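Local coordinates for protein YgiW (Escherichia coli, PDB 1NNX) that is of unknown function, a periplasmic protein of the bacterial OB-fold (BOF) family, at residues K32-I46 and V78-K92. Residues are numbered along the deposited sequence; the frame is centred on the assembly and turned at random. Where two conformers were deposited one is given.
Sequences KSLRDDTWVTLRGNI and VTPKDTVEIQGEVDK. With SO4 (sulfate ion), chain B.
Leu42 and Ile86 face each other on the inner side of an antiparallel strand pair. Two backbone bonds join them, Leu42 N to Ile86 O and Ile86 N to Leu42 O. CB of Leu42 lies 3.9 Å from CG1 of Ile86, and the two side chains cross at a slant. The same pattern of paired backbone bonds joins Val40 to Gly88 and Gly44 to Val84. Ile99 and Ile104 of strand 96-106 and Phe57 of strand 54-59 also pack against this buried layer. The pairing joins the first and fourth strands in chain order, which closes the OB-fold barrel. The outer face is more exposed and, Trp39 apart, mostly polar. There the Trp39 ring lies over Gly88 in a CH-pi contact, with Gly88 CA 4.1 Å from the centre of the six-membered ring. CG of Trp39 is anti to the backbone N (chi1 -177°), which lays the indole across strand 84-92. Glu89 OE2 meets the ring edge in its plane. Further along, in the conformers given, Arg43 grips Glu85 side-on in a salt bridge, perhaps not permanently. NE of Arg43 gives a 2.9 Å bond to OE1 of Glu85, and NH2 a longer one to the same oxygen. Both nitrogens come from one face of the carboxylate. CG2 of Thr41 packs on CG of this Glu85 conformer at 3.4 Å. The ends of the pair are held by side chains and water. OD2 of Asp36 accepts the backbone N of Lys92 at 2.8 Å, nearly straight. That oxygen lies close to OD1 of Asp91, with a water between them. NZ of Lys92 turns back to Leu34 O at 2.7 Å, above the carbonyl plane. At the other end, one water joins Ile46 N to the carbonyl oxygens of Thr79 and Asp82.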
ATOM      1  N   LYS A  32       7.947  -3.560   4.910  1.00 17.97           N
ATOM      2  CA  LYS A  32       9.136  -3.642   4.069  1.00 21.31           C
ATOM      3  C   LYS A  32       9.916  -4.906   4.307  1.00 25.36           C
ATOM      4  O   LYS A  32      10.702  -5.360   3.442  1.00 27.29           O
ATOM      5  CB  LYS A  32      10.075  -2.470   4.314  1.00 20.02           C
ATOM      6  CG  LYS A  32       9.528  -1.175   3.993  1.00 24.41           C
ATOM      7  CD  LYS A  32      10.646  -0.159   4.196  1.00 27.82           C
ATOM      8  CE  LYS A  32      10.057   1.216   4.149  1.00 28.49           C
ATOM      9  NZ  LYS A  32      11.021   2.285   4.497  1.00 26.12           N
ATOM     10  N   SER A  33       9.713  -5.504   5.463  1.00 22.08           N
ATOM     11  CA  SER A  33      10.461  -6.720   5.816  1.00 25.87           C
ATOM     12  C   SER A  33       9.762  -7.985   5.439  1.00 25.61           C
ATOM     13  O   SER A  33      10.280  -9.077   5.628  1.00 25.52           O
ATOM     14  CB  SER A  33      10.730  -6.776   7.338  1.00 29.55           C
ATOM     15  OG  SER A  33       9.547  -7.133   8.092  1.00 34.02           O
ATOM     16  N   LEU A  34       8.568  -7.873   4.877  1.00 17.88           N
ATOM     17  CA  LEU A  34       7.829  -9.084   4.631  1.00 19.56           C
ATOM     18  C   LEU A  34       8.278  -9.727   3.336  1.00 16.74           C
ATOM     19  O   LEU A  34       8.912  -9.063   2.491  1.00 21.36           O
ATOM     20  CB  LEU A  34       6.327  -8.740   4.554  1.00 21.42           C
ATOM     21  CG  LEU A  34       5.686  -8.216   5.841  1.00 21.57           C
ATOM     22  CD1 LEU A  34       4.271  -7.832   5.629  1.00 20.85           C
ATOM     23  CD2 LEU A  34       5.679  -9.343   6.876  1.00 28.60           C
ATOM     24  N   ARG A  35       7.934 -10.979   3.181  1.00 20.48           N
ATOM     25  CA  ARG A  35       8.266 -11.698   1.972  1.00 22.26           C
ATOM     26  C   ARG A  35       7.492 -11.177   0.766  1.00 21.52           C
ATOM     27  O   ARG A  35       6.360 -10.676   0.890  1.00 20.46           O
ATOM     28  CB  ARG A  35       8.216 -13.237   1.897  0.50 24.27           C
ATOM     29  CG  ARG A  35       9.221 -13.821   0.792  0.50 33.77           C
ATOM     30  CD  ARG A  35       9.592 -15.285   1.034  0.50 34.43           C
ATOM     31  NE  ARG A  35      10.784 -15.695   0.287  0.50 38.23           N
ATOM     32  CZ  ARG A  35      11.008 -15.417  -0.994  0.50 36.01           C
ATOM     33  NH1 ARG A  35      12.122 -15.846  -1.568  0.50 38.74           N
ATOM     34  NH2 ARG A  35      10.140 -14.703  -1.705  0.50 35.04           N
ATOM     35  N   ASP A  36       8.091 -11.343  -0.395  1.00 18.54           N
ATOM     36  CA  ASP A  36       7.418 -10.988  -1.608  1.00 19.27           C
ATOM     37  C   ASP A  36       6.105 -11.783  -1.671  1.00 18.77           C
ATOM     38  O   ASP A  36       6.007 -12.929  -1.234  1.00 18.49           O
ATOM     39  CB  ASP A  36       8.307 -11.344  -2.785  1.00 21.26           C
ATOM     40  CG  ASP A  36       7.633 -11.127  -4.084  1.00 25.83           C
ATOM     41  OD1 ASP A  36       7.598 -12.078  -4.888  1.00 28.68           O
ATOM     42  OD2 ASP A  36       7.146 -10.011  -4.329  1.00 22.12           O
ATOM     43  N   ASP A  37       5.069 -11.145  -2.231  1.00 19.13           N
ATOM     44  CA  ASP A  37       3.768 -11.789  -2.370  1.00 19.32           C
ATOM     45  C   ASP A  37       3.044 -12.100  -1.064  1.00 18.53           C
ATOM     46  O   ASP A  37       2.592 -13.214  -0.805  1.00 22.80           O
ATOM     47  CB  ASP A  37       3.884 -13.064  -3.261  1.00 23.15           C
ATOM     48  CG  ASP A  37       2.650 -13.303  -4.131  1.00 18.38           C
ATOM     49  OD1 ASP A  37       2.387 -14.499  -4.434  1.00 24.65           O
ATOM     50  OD2 ASP A  37       1.925 -12.335  -4.504  1.00 21.63           O
ATOM     51  N   THR A  38       2.957 -11.085  -0.232  1.00 14.75           N
ATOM     52  CA  THR A  38       2.274 -11.144   1.042  1.00 17.48           C
ATOM     53  C   THR A  38       1.172 -10.079   1.030  1.00 13.84           C
ATOM     54  O   THR A  38       1.476  -8.915   0.788  1.00 15.49           O
ATOM     55  CB  THR A  38       3.253 -10.824   2.199  1.00 17.68           C
ATOM     56  OG1 THR A  38       4.298 -11.809   2.222  1.00 22.64           O
ATOM     57  CG2 THR A  38       2.521 -10.840   3.524  1.00 22.29           C
ATOM     58  N   TRP A  39      -0.049 -10.459   1.409  1.00 14.22           N
ATOM     59  CA  TRP A  39      -1.183  -9.539   1.508  1.00 13.03           C
ATOM     60  C   TRP A  39      -1.073  -8.694   2.770  1.00 12.82           C
ATOM     61  O   TRP A  39      -0.834  -9.242   3.895  1.00 15.07           O
ATOM     62  CB  TRP A  39      -2.479 -10.337   1.543  1.00 14.36           C
ATOM     63  CG  TRP A  39      -3.671  -9.484   1.577  1.00 16.41           C
ATOM     64  CD1 TRP A  39      -4.410  -9.166   2.662  1.00 17.77           C
ATOM     65  CD2 TRP A  39      -4.304  -8.871   0.451  1.00 16.75           C
ATOM     66  NE1 TRP A  39      -5.464  -8.375   2.289  1.00 22.11           N
ATOM     67  CE2 TRP A  39      -5.428  -8.177   0.940  1.00 20.71           C
ATOM     68  CE3 TRP A  39      -4.034  -8.842  -0.927  1.00 16.92           C
ATOM     69  CZ2 TRP A  39      -6.307  -7.459   0.095  1.00 17.54           C
ATOM     70  CZ3 TRP A  39      -4.929  -8.100  -1.790  1.00 21.51           C
ATOM     71  CH2 TRP A  39      -6.035  -7.433  -1.248  1.00 18.34           C
ATOM     72  N   VAL A  40      -1.221  -7.384   2.631  1.00 11.73           N
ATOM     73  CA  VAL A  40      -1.142  -6.455   3.775  1.00 11.40           C
ATOM     74  C   VAL A  40      -2.219  -5.383   3.692  1.00 12.33           C
ATOM     75  O   VAL A  40      -2.720  -5.062   2.604  1.00 13.24           O
ATOM     76  CB  VAL A  40       0.105  -5.377   3.666  0.75 17.52           C
ATOM     77  CG1 VAL A  40       0.529  -5.073   2.270  0.75 14.87           C
ATOM     78  CG2 VAL A  40      -0.368  -3.862   4.036  0.75 33.77           C
ATOM     79  N   THR A  41      -2.539  -4.778   4.811  1.00 13.35           N
ATOM     80  CA  THR A  41      -3.401  -3.653   4.949  1.00 12.17           C
ATOM     81  C   THR A  41      -2.565  -2.610   5.692  1.00 14.59           C
ATOM     82  O   THR A  41      -1.932  -2.902   6.721  1.00 13.02           O
ATOM     83  CB  THR A  41      -4.659  -3.960   5.797  1.00 14.27           C
ATOM     84  OG1 THR A  41      -5.425  -5.033   5.213  1.00 17.95           O
ATOM     85  CG2 THR A  41      -5.477  -2.712   5.963  1.00 17.09           C
ATOM     86  N   LEU A  42      -2.500  -1.386   5.195  1.00 11.85           N
ATOM     87  CA  LEU A  42      -1.772  -0.272   5.804  1.00 10.68           C
ATOM     88  C   LEU A  42      -2.681   0.930   5.940  1.00 12.34           C
ATOM     89  O   LEU A  42      -3.671   1.077   5.160  1.00 12.89           O
ATOM     90  CB  LEU A  42      -0.555   0.122   4.915  1.00 13.32           C
ATOM     91  CG  LEU A  42       0.385  -1.031   4.595  1.00 15.99           C
ATOM     92  CD1 LEU A  42       1.377  -0.495   3.509  1.00 26.82           C
ATOM     93  CD2 LEU A  42       1.086  -1.536   5.771  1.00 24.85           C
ATOM     94  N   ARG A  43      -2.376   1.817   6.871  1.00 11.65           N
ATOM     95  CA  ARG A  43      -3.126   3.024   7.012  1.00 10.49           C
ATOM     96  C   ARG A  43      -2.174   4.191   7.088  1.00 14.07           C
ATOM     97  O   ARG A  43      -1.138   4.112   7.769  1.00 16.38           O
ATOM     98  CB  ARG A  43      -4.024   3.003   8.268  1.00 13.45           C
ATOM     99  CG  ARG A  43      -5.264   2.172   8.040  0.80 14.04           C
ATOM    100  CD  ARG A  43      -6.201   2.210   9.306  0.80 15.85           C
ATOM    101  NE  ARG A  43      -7.503   1.625   9.022  0.80 21.18           N
ATOM    102  CZ  ARG A  43      -8.634   2.084   9.549  0.80 24.38           C
ATOM    103  NH1 ARG A  43      -8.595   3.130  10.362  0.80 28.56           N
ATOM    104  NH2 ARG A  43      -9.783   1.479   9.303  0.80 29.55           N
ATOM    105  N   GLY A  44      -2.469   5.268   6.362  1.00 12.24           N
ATOM    106  CA  GLY A  44      -1.565   6.388   6.372  1.00 13.03           C
ATOM    107  C   GLY A  44      -2.011   7.388   5.357  1.00 12.36           C
ATOM    108  O   GLY A  44      -3.201   7.577   5.141  1.00 14.24           O
ATOM    109  N   ASN A  45      -1.045   8.065   4.794  1.00 12.44           N
ATOM    110  CA  ASN A  45      -1.330   9.127   3.840  1.00 13.84           C
ATOM    111  C   ASN A  45      -0.531   8.990   2.561  1.00 12.94           C
ATOM    112  O   ASN A  45       0.671   8.598   2.574  1.00 13.52           O
ATOM    113  CB  ASN A  45      -0.977  10.468   4.508  1.00 14.27           C
ATOM    114  CG  ASN A  45      -1.799  10.699   5.822  1.00 17.13           C
ATOM    115  OD1 ASN A  45      -1.404  10.213   6.862  1.00 27.88           O
ATOM    116  ND2 ASN A  45      -2.909  11.338   5.739  1.00 23.54           N
ATOM    117  N   ILE A  46      -1.196   9.305   1.446  1.00 12.59           N
ATOM    118  CA  ILE A  46      -0.507   9.346   0.140  1.00 14.10           C
ATOM    119  C   ILE A  46       0.036  10.802   0.085  1.00 13.54           C
ATOM    120  O   ILE A  46      -0.769  11.761   0.086  1.00 13.71           O
ATOM    121  CB  ILE A  46      -1.476   9.102  -1.017  1.00 14.45           C
ATOM    122  CG1 ILE A  46      -1.948   7.605  -1.016  0.75 18.87           C
ATOM    123  CG2 ILE A  46      -0.668   9.158  -2.362  1.00 15.27           C
ATOM    124  CD1 ILE A  46      -0.927   6.505  -1.273  0.75 20.74           C
ATOM    125  N   VAL A  78      -8.381  11.872  -3.152  1.00 17.66           N
ATOM    126  CA  VAL A  78      -7.529  11.790  -1.989  1.00 17.91           C
ATOM    127  C   VAL A  78      -6.450  12.883  -2.049  1.00 15.58           C
ATOM    128  O   VAL A  78      -5.822  13.088  -3.100  1.00 18.06           O
ATOM    129  CB  VAL A  78      -6.786  10.363  -1.949  1.00 17.43           C
ATOM    130  CG1 VAL A  78      -5.681  10.349  -0.881  1.00 19.45           C
ATOM    131  CG2 VAL A  78      -7.776   9.232  -1.671  1.00 24.06           C
ATOM    132  N   THR A  79      -6.215  13.565  -0.926  1.00 16.74           N
ATOM    133  CA  THR A  79      -5.115  14.542  -0.845  1.00 13.73           C
ATOM    134  C   THR A  79      -4.226  14.038   0.309  1.00 15.06           C
ATOM    135  O   THR A  79      -4.606  13.119   1.028  1.00 16.16           O
ATOM    136  CB  THR A  79      -5.586  15.934  -0.436  1.00 18.84           C
ATOM    137  OG1 THR A  79      -6.076  15.890   0.916  1.00 19.43           O
ATOM    138  CG2 THR A  79      -6.689  16.436  -1.381  1.00 19.39           C
ATOM    139  N   PRO A  80      -3.063  14.657   0.510  1.00 13.52           N
ATOM    140  CA  PRO A  80      -2.149  14.247   1.592  1.00 15.72           C
ATOM    141  C   PRO A  80      -2.736  14.348   2.975  1.00 16.11           C
ATOM    142  O   PRO A  80      -2.303  13.578   3.857  1.00 18.08           O
ATOM    143  CB  PRO A  80      -0.916  15.135   1.410  1.00 17.08           C
ATOM    144  CG  PRO A  80      -0.913  15.382  -0.060  1.00 16.24           C
ATOM    145  CD  PRO A  80      -2.367  15.556  -0.430  1.00 15.23           C
ATOM    146  N   LYS A  81      -3.740  15.184   3.160  1.00 16.05           N
ATOM    147  CA  LYS A  81      -4.284  15.263   4.530  1.00 20.61           C
ATOM    148  C   LYS A  81      -5.243  14.116   4.883  1.00 22.23           C
ATOM    149  O   LYS A  81      -5.549  13.925   6.059  1.00 22.42           O
ATOM    150  CB  LYS A  81      -4.976  16.612   4.724  1.00 22.16           C
ATOM    151  CG  LYS A  81      -6.274  16.741   3.986  1.00 26.01           C
ATOM    152  CD  LYS A  81      -7.025  18.008   4.414  1.00 32.32           C
ATOM    153  CE  LYS A  81      -6.809  18.298   5.867  1.00 38.34           C
ATOM    154  NZ  LYS A  81      -7.822  19.242   6.383  1.00 48.27           N
ATOM    155  N   ASP A  82      -5.755  13.390   3.885  1.00 17.17           N
ATOM    156  CA  ASP A  82      -6.676  12.310   4.095  1.00 16.29           C
ATOM    157  C   ASP A  82      -6.024  11.058   4.604  1.00 18.06           C
ATOM    158  O   ASP A  82      -4.990  10.642   4.094  1.00 21.94           O
ATOM    159  CB  ASP A  82      -7.365  11.981   2.798  1.00 18.41           C
ATOM    160  CG  ASP A  82      -8.196  13.142   2.281  1.00 25.14           C
ATOM    161  OD1 ASP A  82      -8.273  13.314   1.052  1.00 22.00           O
ATOM    162  OD2 ASP A  82      -8.781  13.873   3.119  1.00 25.32           O
ATOM    163  N   THR A  83      -6.564  10.513   5.671  1.00 17.07           N
ATOM    164  CA  THR A  83      -6.052   9.220   6.103  1.00 16.78           C
ATOM    165  C   THR A  83      -6.741   8.223   5.206  1.00 14.78           C
ATOM    166  O   THR A  83      -7.964   8.276   4.951  1.00 15.45           O
ATOM    167  CB  THR A  83      -6.432   8.888   7.533  1.00 18.77           C
ATOM    168  OG1 THR A  83      -5.902   9.895   8.388  1.00 24.42           O
ATOM    169  CG2 THR A  83      -5.915   7.471   7.894  1.00 19.04           C
ATOM    170  N   VAL A  84      -5.953   7.295   4.683  1.00 12.59           N
ATOM    171  CA  VAL A  84      -6.508   6.236   3.819  1.00 13.38           C
ATOM    172  C   VAL A  84      -6.069   4.864   4.245  1.00 12.08           C
ATOM    173  O   VAL A  84      -5.011   4.689   4.950  1.00 12.83           O
ATOM    174  CB  VAL A  84      -6.083   6.365   2.295  1.00 15.16           C
ATOM    175  CG1 VAL A  84      -6.676   7.651   1.703  1.00 18.17           C
ATOM    176  CG2 VAL A  84      -4.572   6.320   2.152  1.00 15.68           C
ATOM    177  N   GLU A  85      -6.902   3.896   3.940  1.00 11.86           N
ATOM    178  CA  GLU A  85      -6.544   2.538   4.194  1.00 12.81           C
ATOM    179  C   GLU A  85      -6.265   1.878   2.806  1.00 12.26           C
ATOM    180  O   GLU A  85      -7.102   1.977   1.880  1.00 14.28           O
ATOM    181  CB  GLU A  85      -7.546   1.656   4.951  0.80 13.17           C
ATOM    182  CG  GLU A  85      -7.139   0.183   5.180  0.80 14.98           C
ATOM    183  CD  GLU A  85      -8.211  -0.599   5.920  0.80 28.18           C
ATOM    184  OE1 GLU A  85      -8.231  -0.479   7.164  0.80 27.35           O
ATOM    185  OE2 GLU A  85      -9.017  -1.283   5.241  0.80 31.52           O
ATOM    186  N   ILE A  86      -5.144   1.202   2.640  1.00 11.91           N
ATOM    187  CA  ILE A  86      -4.840   0.490   1.410  1.00 11.04           C
ATOM    188  C   ILE A  86      -4.666  -0.976   1.697  1.00 13.18           C
ATOM    189  O   ILE A  86      -4.225  -1.358   2.790  1.00 12.85           O
ATOM    190  CB  ILE A  86      -3.587   1.014   0.676  1.00 11.69           C
ATOM    191  CG1 ILE A  86      -2.324   0.969   1.579  1.00 15.82           C
ATOM    192  CG2 ILE A  86      -3.873   2.469   0.166  1.00 17.08           C
ATOM    193  CD1 ILE A  86      -1.039   1.438   0.899  1.00 18.97           C
ATOM    194  N   GLN A  87      -5.077  -1.814   0.762  1.00 11.84           N
ATOM    195  CA  GLN A  87      -4.918  -3.253   0.845  1.00 13.00           C
ATOM    196  C   GLN A  87      -4.292  -3.700  -0.461  1.00 13.61           C
ATOM    197  O   GLN A  87      -4.691  -3.216  -1.539  1.00 13.35           O
ATOM    198  CB  GLN A  87      -6.253  -3.984   1.068  1.00 15.52           C
ATOM    199  CG  GLN A  87      -6.947  -3.544   2.354  1.00 19.40           C
ATOM    200  CD  GLN A  87      -8.203  -4.356   2.689  1.00 28.41           C
ATOM    201  OE1 GLN A  87      -9.034  -3.917   3.498  1.00 36.93           O
ATOM    202  NE2 GLN A  87      -8.338  -5.516   2.098  1.00 34.39           N
ATOM    203  N   GLY A  88      -3.345  -4.615  -0.392  1.00 11.52           N
ATOM    204  CA  GLY A  88      -2.697  -5.123  -1.595  1.00 11.24           C
ATOM    205  C   GLY A  88      -1.572  -6.038  -1.224  1.00 13.54           C
ATOM    206  O   GLY A  88      -1.486  -6.475  -0.068  1.00 14.78           O
ATOM    207  N   GLU A  89      -0.716  -6.307  -2.181  1.00 15.36           N
ATOM    208  CA  GLU A  89       0.407  -7.239  -1.959  1.00 13.21           C
ATOM    209  C   GLU A  89       1.734  -6.592  -1.901  1.00 14.64           C
ATOM    210  O   GLU A  89       2.028  -5.684  -2.676  1.00 16.13           O
ATOM    211  CB  GLU A  89       0.513  -8.254  -3.094  1.00 18.08           C
ATOM    212  CG  GLU A  89      -0.750  -9.054  -3.344  1.00 19.87           C
ATOM    213  CD  GLU A  89      -1.695  -8.414  -4.298  1.00 23.27           C
ATOM    214  OE1 GLU A  89      -1.371  -7.349  -4.864  1.00 23.42           O
ATOM    215  OE2 GLU A  89      -2.773  -9.002  -4.483  1.00 26.95           O
ATOM    216  N   VAL A  90       2.551  -7.069  -0.965  1.00 14.32           N
ATOM    217  CA  VAL A  90       3.944  -6.610  -0.898  1.00 15.46           C
ATOM    218  C   VAL A  90       4.605  -7.206  -2.160  1.00 17.24           C
ATOM    219  O   VAL A  90       4.467  -8.398  -2.430  1.00 20.07           O
ATOM    220  CB  VAL A  90       4.653  -7.176   0.396  1.00 15.95           C
ATOM    221  CG1 VAL A  90       6.212  -6.960   0.293  1.00 19.05           C
ATOM    222  CG2 VAL A  90       4.175  -6.416   1.595  1.00 17.33           C
ATOM    223  N   ASP A  91       5.247  -6.367  -2.974  1.00 15.86           N
ATOM    224  CA  ASP A  91       5.947  -6.779  -4.211  1.00 18.26           C
ATOM    225  C   ASP A  91       7.392  -6.433  -3.917  1.00 17.28           C
ATOM    226  O   ASP A  91       7.791  -5.268  -3.956  1.00 18.42           O
ATOM    227  CB  ASP A  91       5.469  -5.896  -5.382  1.00 19.39           C
ATOM    228  CG  ASP A  91       5.789  -6.473  -6.728  1.00 35.34           C
ATOM    229  OD1 ASP A  91       6.421  -7.541  -6.773  1.00 39.07           O
ATOM    230  OD2 ASP A  91       5.385  -5.857  -7.746  1.00 43.62           O
ATOM    231  N   LYS A  92       8.196  -7.458  -3.684  1.00 19.05           N
ATOM    232  CA  LYS A  92       9.577  -7.238  -3.295  1.00 19.53           C
ATOM    233  C   LYS A  92      10.464  -7.938  -4.240  1.00 22.12           C
ATOM    234  O   LYS A  92      10.297  -9.118  -4.507  1.00 26.15           O
ATOM    235  CB  LYS A  92       9.809  -7.804  -1.898  1.00 23.34           C
ATOM    236  CG  LYS A  92      11.163  -7.459  -1.282  1.00 30.42           C
ATOM    237  CD  LYS A  92      11.423  -8.316  -0.046  1.00 35.81           C
ATOM    238  CE  LYS A  92      11.256  -7.535   1.239  1.00 37.55           C
ATOM    239  NZ  LYS A  92      11.490  -8.430   2.458  1.00 33.97           N
TER
HETATM  240  S   SO4 B 501      11.740   5.818   5.310  1.00 27.42           S
HETATM  241  O1  SO4 B 501      11.008   7.077   5.096  1.00 34.65           O
HETATM  242  O2  SO4 B 501      12.600   6.011   6.498  1.00 39.85           O
HETATM  243  O3  SO4 B 501      10.866   4.656   5.530  1.00 26.95           O
HETATM  244  O4  SO4 B 501      12.547   5.577   4.075  1.00 35.69           O
HETATM  245  O   HOH W   1       5.089  -9.994  -5.834  1.00 51.67           O
HETATM  246  O   HOH W   2      -4.166  12.168   8.129  1.00 41.01           O
HETATM  247  O   HOH W   3      -2.929   9.537   8.972  1.00 41.37           O
HETATM  248  O   HOH W   4      -3.762  10.545   1.811  1.00 15.64           O